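Local coordinates for orotate phosphoribosyltransferase (Aeropyrum pernix, PDB 2YZK), which probably catalyses the magnesium-dependent transfer of a ribosyl phosphate group from 5-phosphoribose 1-diphosphate to orotate, forming orotidine monophosphate in pyrimidine biosynthesis, at residues 85-90 against 98-103. Residues are numbered along the deposited sequence; the frame is centred on the assembly and turned at random.
Sequences GYVRPE and SQVEGD
At the outer edge of the parallel sheet of this type I phosphoribosyltransferase fold, strand 84-87 pairs with the returning loop 98-103 through a single antiparallel bridge, Tyr86 with Glu101. Tyr86 N donates to Glu101 O (3.0 Å) and Glu101 N to Tyr86 O (2.9 Å), so the loop flanks the edge strand, whose other side bonds to Val62 and Gly64. A type II turn, Val100 to Asp103, then leads the loop away, with Gly102 at the position whose backbone angles call for glycine.

Glu101 lies across the Tyr86 ring: its CB sits almost on the ring normal, 3.7 Å from the centroid, a CH-pi contact. Although Tyr86 CB sets off away from the loop, chi1 of 63° puts CG between the backbone N and the carbonyl carbon, bringing the ring back against Glu101. Beyond CG the glutamate runs extended, and its carboxylate reaches the CE1 edge, turned 49° from the ring. OE2 takes Arg88 NE on its syn lone pair (3.2 Å), a bent salt bridge with OE2 tilted 22° from the guanidinium plane. Arg88 is predicted to bind 5-phosphoribose 1-diphosphate at a site shared between the dimer partners; OE1 meanwhile salt-bridges Arg32 of the second subunit. One water joins Tyr86 OH to Glu101 OE1; another links Arg88 N, Gln99 O and Glu101 OE2. Replacing Tyr86 by alanine would probably open a gap over Glu101 CB and cost the first water its hydroxyl partner. On the other side of the bridge, Val87 CG2 meets Val100 CG2 at 4.4 Å, both valines packing on helix 120-131.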
loop_
_atom_site.group_PDB
_atom_site.type_symbol
_atom_site.label_atom_id
_atom_site.label_comp_id
_atom_site.label_asym_id
_atom_site.label_seq_id
_atom_site.Cartn_x
_atom_site.Cartn_y
_atom_site.Cartn_z
ATOM N N GLY A 85 -3.679 -9.085 -1.486
ATOM C CA GLY A 85 -4.077 -9.250 -0.104
ATOM C C GLY A 85 -2.930 -8.683 0.702
ATOM O O GLY A 85 -1.852 -8.430 0.155
ATOM N N TYR A 86 -3.148 -8.449 1.990
ATOM C CA TYR A 86 -2.074 -7.941 2.829
ATOM C C TYR A 86 -2.365 -8.135 4.294
ATOM O O TYR A 86 -3.522 -8.264 4.712
ATOM C CB TYR A 86 -1.769 -6.464 2.523
ATOM C CG TYR A 86 -2.875 -5.467 2.797
ATOM C CD1 TYR A 86 -2.982 -4.834 4.034
ATOM C CD2 TYR A 86 -3.762 -5.091 1.786
ATOM C CE1 TYR A 86 -3.937 -3.840 4.255
ATOM C CE2 TYR A 86 -4.721 -4.103 1.998
ATOM C CZ TYR A 86 -4.800 -3.479 3.232
ATOM O OH TYR A 86 -5.720 -2.476 3.433
ATOM N N VAL A 87 -1.293 -8.183 5.071
ATOM C CA VAL A 87 -1.397 -8.375 6.503
ATOM C C VAL A 87 -0.674 -7.241 7.199
ATOM O O VAL A 87 0.466 -6.925 6.863
ATOM C CB VAL A 87 -0.772 -9.724 6.913
ATOM C CG1 VAL A 87 -0.785 -9.876 8.433
ATOM C CG2 VAL A 87 -1.539 -10.854 6.265
ATOM N N ARG A 88 -1.344 -6.628 8.166
ATOM C CA ARG A 88 -0.753 -5.527 8.905
ATOM C C ARG A 88 -0.486 -5.905 10.351
ATOM O O ARG A 88 -1.221 -6.697 10.939
ATOM C CB ARG A 88 -1.674 -4.304 8.877
ATOM C CG ARG A 88 -2.939 -4.465 9.694
ATOM C CD ARG A 88 -3.540 -3.116 10.056
ATOM N NE ARG A 88 -4.159 -2.441 8.919
ATOM C CZ ARG A 88 -4.621 -1.193 8.958
ATOM N NH1 ARG A 88 -4.528 -0.481 10.074
ATOM N NH2 ARG A 88 -5.189 -0.658 7.889
ATOM N N PRO A 89 0.589 -5.357 10.937
ATOM C CA PRO A 89 0.911 -5.656 12.334
ATOM C C PRO A 89 -0.052 -4.846 13.205
ATOM O O PRO A 89 0.006 -3.620 13.224
ATOM C CB PRO A 89 2.359 -5.187 12.460
ATOM C CG PRO A 89 2.413 -4.026 11.505
ATOM C CD PRO A 89 1.653 -4.552 10.307
ATOM N N GLU A 90 -0.944 -5.538 13.907
ATOM C CA GLU A 90 -1.937 -4.886 14.758
ATOM C C GLU A 90 -1.424 -4.610 16.171
ATOM O O GLU A 90 -0.591 -5.345 16.694
ATOM C CB GLU A 90 -3.193 -5.762 14.852
ATOM C CG GLU A 90 -3.875 -6.064 13.521
ATOM C CD GLU A 90 -4.664 -4.887 12.975
ATOM O OE1 GLU A 90 -5.324 -5.048 11.925
ATOM O OE2 GLU A 90 -4.629 -3.802 13.592
ATOM N N SER A 98 -6.493 -11.089 13.714
ATOM C CA SER A 98 -5.788 -10.881 12.454
ATOM C C SER A 98 -6.604 -11.337 11.258
ATOM O O SER A 98 -7.510 -12.161 11.375
ATOM C CB SER A 98 -4.449 -11.617 12.469
ATOM O OG SER A 98 -3.581 -11.061 13.443
ATOM N N GLN A 99 -6.282 -10.789 10.094
ATOM C CA GLN A 99 -6.992 -11.165 8.888
ATOM C C GLN A 99 -6.162 -10.813 7.674
ATOM O O GLN A 99 -5.263 -9.981 7.747
ATOM C CB GLN A 99 -8.332 -10.433 8.816
ATOM C CG GLN A 99 -8.190 -8.926 8.746
ATOM C CD GLN A 99 -9.528 -8.223 8.619
ATOM O OE1 GLN A 99 -10.299 -8.494 7.697
ATOM N NE2 GLN A 99 -9.808 -7.312 9.544
ATOM N N VAL A 100 -6.456 -11.476 6.563
ATOM C CA VAL A 100 -5.761 -11.198 5.315
ATOM C C VAL A 100 -6.664 -10.193 4.603
ATOM O O VAL A 100 -7.657 -10.558 3.969
ATOM C CB VAL A 100 -5.593 -12.477 4.473
ATOM C CG1 VAL A 100 -4.819 -12.171 3.190
ATOM C CG2 VAL A 100 -4.861 -13.529 5.290
ATOM N N GLU A 101 -6.325 -8.917 4.745
ATOM C CA GLU A 101 -7.106 -7.849 4.140
ATOM C C GLU A 101 -7.136 -8.015 2.628
ATOM O O GLU A 101 -6.129 -8.343 2.009
ATOM C CB GLU A 101 -6.529 -6.492 4.557
ATOM C CG GLU A 101 -6.647 -6.271 6.070
ATOM C CD GLU A 101 -6.061 -4.961 6.555
ATOM O OE1 GLU A 101 -6.611 -3.889 6.217
ATOM O OE2 GLU A 101 -5.049 -5.004 7.288
ATOM N N GLY A 102 -8.310 -7.807 2.045
ATOM C CA GLY A 102 -8.464 -7.974 0.612
ATOM C C GLY A 102 -9.205 -9.276 0.334
ATOM O O GLY A 102 -9.899 -9.410 -0.674
ATOM N N ASP A 103 -9.047 -10.233 1.246
ATOM C CA ASP A 103 -9.694 -11.540 1.148
ATOM C C ASP A 103 -9.566 -12.225 -0.217
ATOM O O ASP A 103 -10.557 -12.607 -0.841
ATOM C CB ASP A 103 -11.173 -11.412 1.540
ATOM C CG ASP A 103 -11.882 -12.754 1.597
ATOM O OD1 ASP A 103 -11.303 -13.710 2.158
ATOM O OD2 ASP A 103 -13.022 -12.848 1.091
HETATM O O HOH W 1 -5.867 -1.224 5.654
HETATM O O HOH W 2 -4.095 -7.370 8.322
HETATM O O HOH W 3 -2.226 -9.106 11.744
HETATM O O HOH W 4 -4.676 -8.207 10.752
#